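Local coordinates for PbSGBP-B lipoprotein (Prevotella bryantii B14, PDB 6D2Y) that probably binds polysaccharide at the cell surface as a lipoprotein of a polysaccharide utilization locus, and carries a magnesium ion in its glycan-binding region, at residues W283-H296 with P337-N351. Sequence-based numbering, arbitrary orientation.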
ATOM      1  N   TRP A 283      -0.502  -7.547 -25.579  1.00 41.27           N
ATOM      2  CA  TRP A 283       0.672  -7.180 -26.360  1.00 47.46           C
ATOM      3  C   TRP A 283       0.307  -5.997 -27.247  1.00 44.82           C
ATOM      4  O   TRP A 283      -0.684  -6.051 -27.982  1.00 43.19           O
ATOM      5  CB  TRP A 283       1.168  -8.365 -27.189  1.00 45.86           C
ATOM      6  CG  TRP A 283       1.407  -9.607 -26.369  1.00 43.67           C
ATOM      7  CD1 TRP A 283       1.630  -9.671 -25.021  1.00 43.03           C
ATOM      8  CD2 TRP A 283       1.445 -10.959 -26.845  1.00 41.13           C
ATOM      9  NE1 TRP A 283       1.804 -10.977 -24.632  1.00 41.44           N
ATOM     10  CE2 TRP A 283       1.696 -11.787 -25.731  1.00 46.99           C
ATOM     11  CE3 TRP A 283       1.293 -11.549 -28.102  1.00 39.83           C
ATOM     12  CZ2 TRP A 283       1.797 -13.173 -25.840  1.00 47.21           C
ATOM     13  CZ3 TRP A 283       1.394 -12.923 -28.208  1.00 38.34           C
ATOM     14  CH2 TRP A 283       1.643 -13.721 -27.084  1.00 46.52           C
ATOM     15  N   ALA A 284       1.093  -4.926 -27.156  1.00 46.23           N
ATOM     16  CA  ALA A 284       0.830  -3.735 -27.952  1.00 48.24           C
ATOM     17  C   ALA A 284       1.034  -4.024 -29.434  1.00 42.09           C
ATOM     18  O   ALA A 284       1.901  -4.814 -29.818  1.00 46.09           O
ATOM     19  CB  ALA A 284       1.740  -2.589 -27.511  1.00 52.00           C
ATOM     20  N   GLY A 285       0.228  -3.378 -30.264  1.00 42.54           N
ATOM     21  CA  GLY A 285       0.267  -3.563 -31.700  1.00 46.09           C
ATOM     22  C   GLY A 285      -0.887  -4.422 -32.188  1.00 53.67           C
ATOM     23  O   GLY A 285      -1.608  -5.056 -31.417  1.00 56.13           O
ATOM     24  N   ASN A 286      -1.054  -4.428 -33.508  1.00 52.56           N
ATOM     25  CA  ASN A 286      -2.109  -5.217 -34.141  1.00 49.25           C
ATOM     26  C   ASN A 286      -1.730  -5.511 -35.593  1.00 52.27           C
ATOM     27  O   ASN A 286      -2.438  -5.162 -36.538  1.00 55.05           O
ATOM     28  CB  ASN A 286      -3.452  -4.498 -34.030  1.00 48.43           C
ATOM     29  CG  ASN A 286      -4.633  -5.409 -34.326  1.00 55.37           C
ATOM     30  OD1 ASN A 286      -4.547  -6.628 -34.170  1.00 53.60           O
ATOM     31  ND2 ASN A 286      -5.747  -4.818 -34.744  1.00 59.94           N
ATOM     32  N   TRP A 287      -0.587  -6.175 -35.777  1.00 56.81           N
ATOM     33  CA  TRP A 287      -0.149  -6.682 -37.081  1.00 56.09           C
ATOM     34  C   TRP A 287       0.008  -5.573 -38.121  1.00 53.85           C
ATOM     35  O   TRP A 287      -0.240  -5.789 -39.310  1.00 50.31           O
ATOM     36  CB  TRP A 287      -1.103  -7.761 -37.608  1.00 52.97           C
ATOM     37  CG  TRP A 287      -1.433  -8.839 -36.621  1.00 52.34           C
ATOM     38  CD1 TRP A 287      -2.456  -8.840 -35.720  1.00 46.16           C
ATOM     39  CD2 TRP A 287      -0.737 -10.079 -36.440  1.00 54.29           C
ATOM     40  NE1 TRP A 287      -2.439 -10.003 -34.986  1.00 49.27           N
ATOM     41  CE2 TRP A 287      -1.394 -10.780 -35.411  1.00 47.31           C
ATOM     42  CE3 TRP A 287       0.377 -10.664 -37.051  1.00 61.55           C
ATOM     43  CZ2 TRP A 287      -0.973 -12.035 -34.976  1.00 51.60           C
ATOM     44  CZ3 TRP A 287       0.796 -11.907 -36.617  1.00 62.53           C
ATOM     45  CH2 TRP A 287       0.122 -12.580 -35.590  1.00 59.40           C
ATOM     46  N   ALA A 288       0.428  -4.387 -37.695  1.00 50.14           N
ATOM     47  CA  ALA A 288       0.662  -3.275 -38.608  1.00 56.62           C
ATOM     48  C   ALA A 288       2.134  -3.215 -38.986  1.00 62.35           C
ATOM     49  O   ALA A 288       3.013  -3.463 -38.160  1.00 64.30           O
ATOM     50  CB  ALA A 288       0.230  -1.946 -37.984  1.00 60.38           C
ATOM     51  N   ASN A 289       2.397  -2.881 -40.255  1.00 65.64           N
ATOM     52  CA  ASN A 289       3.753  -2.803 -40.784  1.00 65.17           C
ATOM     53  C   ASN A 289       3.829  -1.604 -41.723  1.00 64.54           C
ATOM     54  O   ASN A 289       3.380  -1.686 -42.878  1.00 59.67           O
ATOM     55  CB  ASN A 289       4.143  -4.092 -41.505  1.00 71.23           C
ATOM     56  CG  ASN A 289       5.585  -4.088 -41.983  1.00 71.41           C
ATOM     57  OD1 ASN A 289       6.395  -3.287 -41.520  1.00 65.94           O
ATOM     58  ND2 ASN A 289       5.909  -4.977 -42.917  1.00 76.75           N
ATOM     59  N   PRO A 290       4.396  -0.471 -41.270  1.00 68.91           N
ATOM     60  CA  PRO A 290       4.990  -0.256 -39.942  1.00 69.29           C
ATOM     61  C   PRO A 290       3.958  -0.229 -38.822  1.00 62.57           C
ATOM     62  O   PRO A 290       2.788   0.056 -39.071  1.00 64.49           O
ATOM     63  CB  PRO A 290       5.672   1.115 -40.075  1.00 69.11           C
ATOM     64  CG  PRO A 290       5.721   1.398 -41.547  1.00 68.91           C
ATOM     65  CD  PRO A 290       4.522   0.724 -42.117  1.00 66.88           C
ATOM     66  N   GLU A 291       4.394  -0.534 -37.602  1.00 62.66           N
ATOM     67  CA  GLU A 291       3.495  -0.602 -36.452  1.00 55.96           C
ATOM     68  C   GLU A 291       3.235   0.811 -35.950  1.00 55.79           C
ATOM     69  O   GLU A 291       4.085   1.420 -35.299  1.00 64.68           O
ATOM     70  CB  GLU A 291       4.088  -1.480 -35.358  1.00 53.97           C
ATOM     71  CG  GLU A 291       3.173  -1.671 -34.156  1.00 51.15           C
ATOM     72  CD  GLU A 291       1.767  -2.090 -34.547  1.00 55.62           C
ATOM     73  OE1 GLU A 291       0.888  -1.207 -34.641  1.00 51.84           O
ATOM     74  OE2 GLU A 291       1.539  -3.301 -34.758  1.00 51.28           O
ATOM     75  N   THR A 292       2.048   1.333 -36.245  1.00 52.72           N
ATOM     76  CA  THR A 292       1.666   2.677 -35.834  1.00 57.17           C
ATOM     77  C   THR A 292       1.029   2.722 -34.454  1.00 57.31           C
ATOM     78  O   THR A 292       0.865   3.815 -33.901  1.00 55.37           O
ATOM     79  CB  THR A 292       0.693   3.280 -36.850  1.00 62.53           C
ATOM     80  OG1 THR A 292      -0.502   2.488 -36.886  1.00 62.98           O
ATOM     81  CG2 THR A 292       1.321   3.307 -38.238  1.00 60.19           C
ATOM     82  N   TYR A 293       0.668   1.567 -33.891  1.00 59.49           N
ATOM     83  CA  TYR A 293      -0.098   1.486 -32.648  1.00 53.59           C
ATOM     84  C   TYR A 293      -1.414   2.253 -32.749  1.00 56.52           C
ATOM     85  O   TYR A 293      -1.946   2.730 -31.743  1.00 54.49           O
ATOM     86  CB  TYR A 293       0.721   1.969 -31.447  1.00 53.61           C
ATOM     87  CG  TYR A 293       1.976   1.164 -31.218  1.00 59.67           C
ATOM     88  CD1 TYR A 293       1.911  -0.139 -30.740  1.00 53.28           C
ATOM     89  CD2 TYR A 293       3.228   1.703 -31.486  1.00 63.11           C
ATOM     90  CE1 TYR A 293       3.061  -0.881 -30.535  1.00 63.10           C
ATOM     91  CE2 TYR A 293       4.380   0.969 -31.284  1.00 60.93           C
ATOM     92  CZ  TYR A 293       4.292  -0.321 -30.808  1.00 61.81           C
ATOM     93  OH  TYR A 293       5.440  -1.051 -30.607  1.00 67.17           O
ATOM     94  N   ALA A 294      -1.944   2.383 -33.968  1.00 55.34           N
ATOM     95  CA  ALA A 294      -3.293   2.907 -34.141  1.00 54.73           C
ATOM     96  C   ALA A 294      -4.334   1.980 -33.535  1.00 59.52           C
ATOM     97  O   ALA A 294      -5.439   2.428 -33.214  1.00 62.90           O
ATOM     98  CB  ALA A 294      -3.587   3.132 -35.625  1.00 47.98           C
ATOM     99  N   SER A 295      -4.003   0.699 -33.382  1.00 59.35           N
ATOM    100  CA  SER A 295      -4.817  -0.265 -32.659  1.00 54.79           C
ATOM    101  C   SER A 295      -3.934  -0.961 -31.634  1.00 49.16           C
ATOM    102  O   SER A 295      -2.794  -1.328 -31.937  1.00 44.48           O
ATOM    103  CB  SER A 295      -5.450  -1.289 -33.609  1.00 56.63           C
ATOM    104  OG  SER A 295      -6.326  -2.157 -32.912  1.00 56.39           O
ATOM    105  N   HIS A 296      -4.466  -1.132 -30.420  1.00 44.83           N
ATOM    106  CA  HIS A 296      -3.743  -1.687 -29.279  1.00 42.67           C
ATOM    107  C   HIS A 296      -2.519  -0.839 -28.958  1.00 42.73           C
ATOM    108  O   HIS A 296      -1.389  -1.241 -29.263  1.00 47.91           O
ATOM    109  CB  HIS A 296      -3.329  -3.137 -29.540  1.00 48.86           C
ATOM    110  CG  HIS A 296      -4.476  -4.053 -29.827  1.00 53.80           C
ATOM    111  ND1 HIS A 296      -4.306  -5.308 -30.372  1.00 56.27           N
ATOM    112  CD2 HIS A 296      -5.808  -3.901 -29.641  1.00 54.50           C
ATOM    113  CE1 HIS A 296      -5.485  -5.888 -30.512  1.00 57.26           C
ATOM    114  NE2 HIS A 296      -6.412  -5.056 -30.075  1.00 56.63           N
ATOM    115  N   PRO A 337       8.346  -3.154 -26.545  1.00 57.61           N
ATOM    116  CA  PRO A 337       8.137  -3.718 -27.886  1.00 54.97           C
ATOM    117  C   PRO A 337       9.318  -4.534 -28.370  1.00 55.36           C
ATOM    118  O   PRO A 337       9.134  -5.433 -29.205  1.00 58.54           O
ATOM    119  CB  PRO A 337       7.918  -2.475 -28.761  1.00 58.62           C
ATOM    120  CG  PRO A 337       7.457  -1.431 -27.823  1.00 56.84           C
ATOM    121  CD  PRO A 337       8.197  -1.689 -26.545  1.00 57.98           C
ATOM    122  N   SER A 338      10.523  -4.252 -27.866  1.00 59.21           N
ATOM    123  CA  SER A 338      11.665  -5.097 -28.173  1.00 61.84           C
ATOM    124  C   SER A 338      11.474  -6.531 -27.689  1.00 57.43           C
ATOM    125  O   SER A 338      12.043  -7.452 -28.275  1.00 61.92           O
ATOM    126  CB  SER A 338      12.924  -4.474 -27.560  1.00 68.34           C
ATOM    127  OG  SER A 338      13.892  -5.464 -27.266  1.00 78.75           O
ATOM    128  N   GLN A 339      10.695  -6.747 -26.635  1.00 52.90           N
ATOM    129  CA  GLN A 339      10.544  -8.079 -26.058  1.00 52.50           C
ATOM    130  C   GLN A 339       9.303  -8.806 -26.565  1.00 50.11           C
ATOM    131  O   GLN A 339       9.340 -10.025 -26.770  1.00 51.47           O
ATOM    132  CB  GLN A 339      10.483  -7.984 -24.530  1.00 53.26           C
ATOM    133  CG  GLN A 339      11.749  -7.444 -23.904  1.00 56.65           C
ATOM    134  CD  GLN A 339      11.570  -7.151 -22.426  1.00 57.15           C
ATOM    135  OE1 GLN A 339      11.018  -6.115 -22.050  1.00 56.16           O
ATOM    136  NE2 GLN A 339      12.046  -8.056 -21.579  1.00 56.83           N
ATOM    137  N   ILE A 340       8.204  -8.084 -26.765  1.00 49.32           N
ATOM    138  CA  ILE A 340       6.928  -8.701 -27.104  1.00 49.47           C
ATOM    139  C   ILE A 340       6.072  -7.666 -27.819  1.00 52.08           C
ATOM    140  O   ILE A 340       6.097  -6.478 -27.485  1.00 51.53           O
ATOM    141  CB  ILE A 340       6.223  -9.255 -25.841  1.00 50.38           C
ATOM    142  CG1 ILE A 340       4.898  -9.924 -26.210  1.00 44.42           C
ATOM    143  CG2 ILE A 340       6.005  -8.153 -24.813  1.00 51.51           C
ATOM    144  CD1 ILE A 340       5.060 -11.117 -27.119  1.00 44.47           C
ATOM    145  N   SER A 341       5.317  -8.129 -28.812  1.00 51.40           N
ATOM    146  CA  SER A 341       4.371  -7.290 -29.534  1.00 49.82           C
ATOM    147  C   SER A 341       3.389  -8.203 -30.251  1.00 49.80           C
ATOM    148  O   SER A 341       3.669  -9.383 -30.478  1.00 48.99           O
ATOM    149  CB  SER A 341       5.078  -6.363 -30.531  1.00 46.76           C
ATOM    150  OG  SER A 341       5.753  -7.111 -31.527  1.00 49.16           O
ATOM    151  N   LEU A 342       2.230  -7.650 -30.598  1.00 44.09           N
ATOM    152  CA  LEU A 342       1.212  -8.399 -31.331  1.00 40.24           C
ATOM    153  C   LEU A 342       1.442  -8.180 -32.819  1.00 45.72           C
ATOM    154  O   LEU A 342       0.993  -7.184 -33.390  1.00 46.51           O
ATOM    155  CB  LEU A 342      -0.191  -7.974 -30.920  1.00 41.65           C
ATOM    156  CG  LEU A 342      -1.297  -8.780 -31.607  1.00 46.76           C
ATOM    157  CD1 LEU A 342      -1.318 -10.213 -31.093  1.00 53.25           C
ATOM    158  CD2 LEU A 342      -2.656  -8.122 -31.435  1.00 41.87           C
ATOM    159  N   GLY A 343       2.145  -9.113 -33.450  1.00 46.65           N
ATOM    160  CA  GLY A 343       2.428  -9.004 -34.868  1.00 47.70           C
ATOM    161  C   GLY A 343       3.556  -9.942 -35.256  1.00 49.40           C
ATOM    162  O   GLY A 343       3.877 -10.882 -34.531  1.00 57.99           O
ATOM    163  N   ASN A 344       4.139  -9.662 -36.415  1.00 54.31           N
ATOM    164  CA  ASN A 344       5.262 -10.439 -36.913  1.00 56.85           C
ATOM    165  C   ASN A 344       6.571  -9.887 -36.363  1.00 58.23           C
ATOM    166  O   ASN A 344       6.706  -8.688 -36.104  1.00 55.71           O
ATOM    167  CB  ASN A 344       5.297 -10.431 -38.443  1.00 58.24           C
ATOM    168  CG  ASN A 344       4.213 -11.300 -39.056  1.00 64.06           C
ATOM    169  OD1 ASN A 344       4.190 -12.515 -38.859  1.00 71.41           O
ATOM    170  ND2 ASN A 344       3.313 -10.679 -39.811  1.00 61.09           N
ATOM    171  N   ALA A 345       7.537 -10.783 -36.176  1.00 56.97           N
ATOM    172  CA  ALA A 345       8.864 -10.371 -35.745  1.00 59.83           C
ATOM    173  C   ALA A 345       9.587  -9.653 -36.878  1.00 63.79           C
ATOM    174  O   ALA A 345       9.429  -9.996 -38.053  1.00 69.83           O
ATOM    175  CB  ALA A 345       9.675 -11.583 -35.289  1.00 60.95           C
ATOM    176  N   GLY A 346      10.384  -8.648 -36.519  1.00 65.45           N
ATOM    177  CA  GLY A 346      11.156  -7.886 -37.474  1.00 69.18           C
ATOM    178  C   GLY A 346      10.524  -6.575 -37.897  1.00 70.65           C
ATOM    179  O   GLY A 346      11.225  -5.714 -38.443  1.00 74.77           O
ATOM    180  N   VAL A 347       9.220  -6.407 -37.671  1.00 69.23           N
ATOM    181  CA  VAL A 347       8.565  -5.146 -37.989  1.00 71.45           C
ATOM    182  C   VAL A 347       9.136  -4.047 -37.102  1.00 69.64           C
ATOM    183  O   VAL A 347       9.432  -4.266 -35.921  1.00 68.10           O
ATOM    184  CB  VAL A 347       7.042  -5.284 -37.807  1.00 66.33           C
ATOM    185  CG1 VAL A 347       6.355  -3.925 -37.839  1.00 63.34           C
ATOM    186  CG2 VAL A 347       6.460  -6.210 -38.868  1.00 65.11           C
ATOM    187  N   VAL A 348       9.320  -2.860 -37.676  1.00 60.42           N
ATOM    188  CA  VAL A 348       9.729  -1.682 -36.920  1.00 67.74           C
ATOM    189  C   VAL A 348       8.523  -0.766 -36.756  1.00 69.27           C
ATOM    190  O   VAL A 348       7.673  -0.672 -37.650  1.00 70.89           O
ATOM    191  CB  VAL A 348      10.909  -0.946 -37.587  1.00 72.25           C
ATOM    192  CG1 VAL A 348      12.064  -1.909 -37.815  1.00 79.65           C
ATOM    193  CG2 VAL A 348      10.482  -0.311 -38.899  1.00 77.48           C
ATOM    194  N   ASP A 349       8.438  -0.110 -35.600  1.00 60.95           N
ATOM    195  CA  ASP A 349       7.322   0.766 -35.287  1.00 65.18           C
ATOM    196  C   ASP A 349       7.716   2.221 -35.533  1.00 71.36           C
ATOM    197  O   ASP A 349       8.810   2.521 -36.019  1.00 71.77           O
ATOM    198  CB  ASP A 349       6.846   0.528 -33.847  1.00 71.43           C
ATOM    199  CG  ASP A 349       7.948   0.723 -32.813  1.00 76.02           C
ATOM    200  OD1 ASP A 349       9.061   1.159 -33.171  1.00 82.13           O
ATOM    201  OD2 ASP A 349       7.690   0.433 -31.625  1.00 75.97           O
ATOM    202  N   VAL A 350       6.821   3.143 -35.180  1.00 76.57           N
ATOM    203  CA  VAL A 350       7.030   4.567 -35.425  1.00 82.00           C
ATOM    204  C   VAL A 350       8.086   5.124 -34.481  1.00 84.20           C
ATOM    205  O   VAL A 350       8.411   6.315 -34.530  1.00 85.24           O
ATOM    206  CB  VAL A 350       5.710   5.349 -35.288  1.00 82.72           C
ATOM    207  CG1 VAL A 350       4.661   4.780 -36.227  1.00 81.42           C
ATOM    208  CG2 VAL A 350       5.220   5.304 -33.848  1.00 82.17           C
ATOM    209  N   ASN A 351       8.624   4.273 -33.610  1.00 86.50           N
ATOM    210  CA  ASN A 351       9.663   4.666 -32.668  1.00 79.18           C
ATOM    211  C   ASN A 351      11.022   4.071 -33.018  1.00 72.81           C
ATOM    212  O   ASN A 351      11.977   4.241 -32.253  1.00 75.66           O
ATOM    213  CB  ASN A 351       9.262   4.267 -31.247  1.00 71.62           C
ATOM    214  CG  ASN A 351       7.913   4.828 -30.842  1.00 77.92           C
ATOM    215  OD1 ASN A 351       7.516   5.904 -31.292  1.00 78.25           O
ATOM    216  ND2 ASN A 351       7.198   4.099 -29.992  1.00 79.92           N
TER
HETATM  217  O   HOH W   1       2.830  -5.606 -34.505  1.00 59.46           O
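Gly343 lies against the indole of Trp287 with bare backbone: its CA stands 3.8 Å from the centroid of the six-membered ring, 25° off the normal, a CH-pi contact displaced toward the ring's rim. A second CH-pi contact is more central, with Ile340 CG1 3.4 Å from the centroid of the five-membered ring of Trp283. Ile340 CG1 is anti to the backbone N (chi1 -179°), which carries it across that indole face, and CD1 lies over the indole's centre. Between the two tryptophans, Leu342 sets CD2 at the edge of the His296 imidazole, near its plane, 3.4 Å from ND1, which donates to Gly285 O.

Backbone bonds fix this pairing. Leu342 N donates almost straight to Ala284 O, and Leu342 O accepts from Trp287 N; a water also bridges Leu342 O and Glu291 OE2. Farther along, a single beta bridge joins Glu291 and Asp349, where Glu291 N donates to Val348 O at 3.3 Å and Glu291 O accepts from Val350 N, less straight. Beside it, Tyr293 OH donates to the anti lone pair of Asp349 OD2 at 2.9 Å, with ring and carboxylate planes 63° apart. Asp349 OD1 accepts from Asn351 N in an Asx turn and also from Val353 N.

This is loop-to-loop packing within the xyloglucan-binding family region, away from the magnesium site. It ties the loop after strand 279-282 to that after strand 330-335; between these strands runs strand 423-428, whose Asn425 OD1 accepts a hydrogen bond from Trp283 NE1.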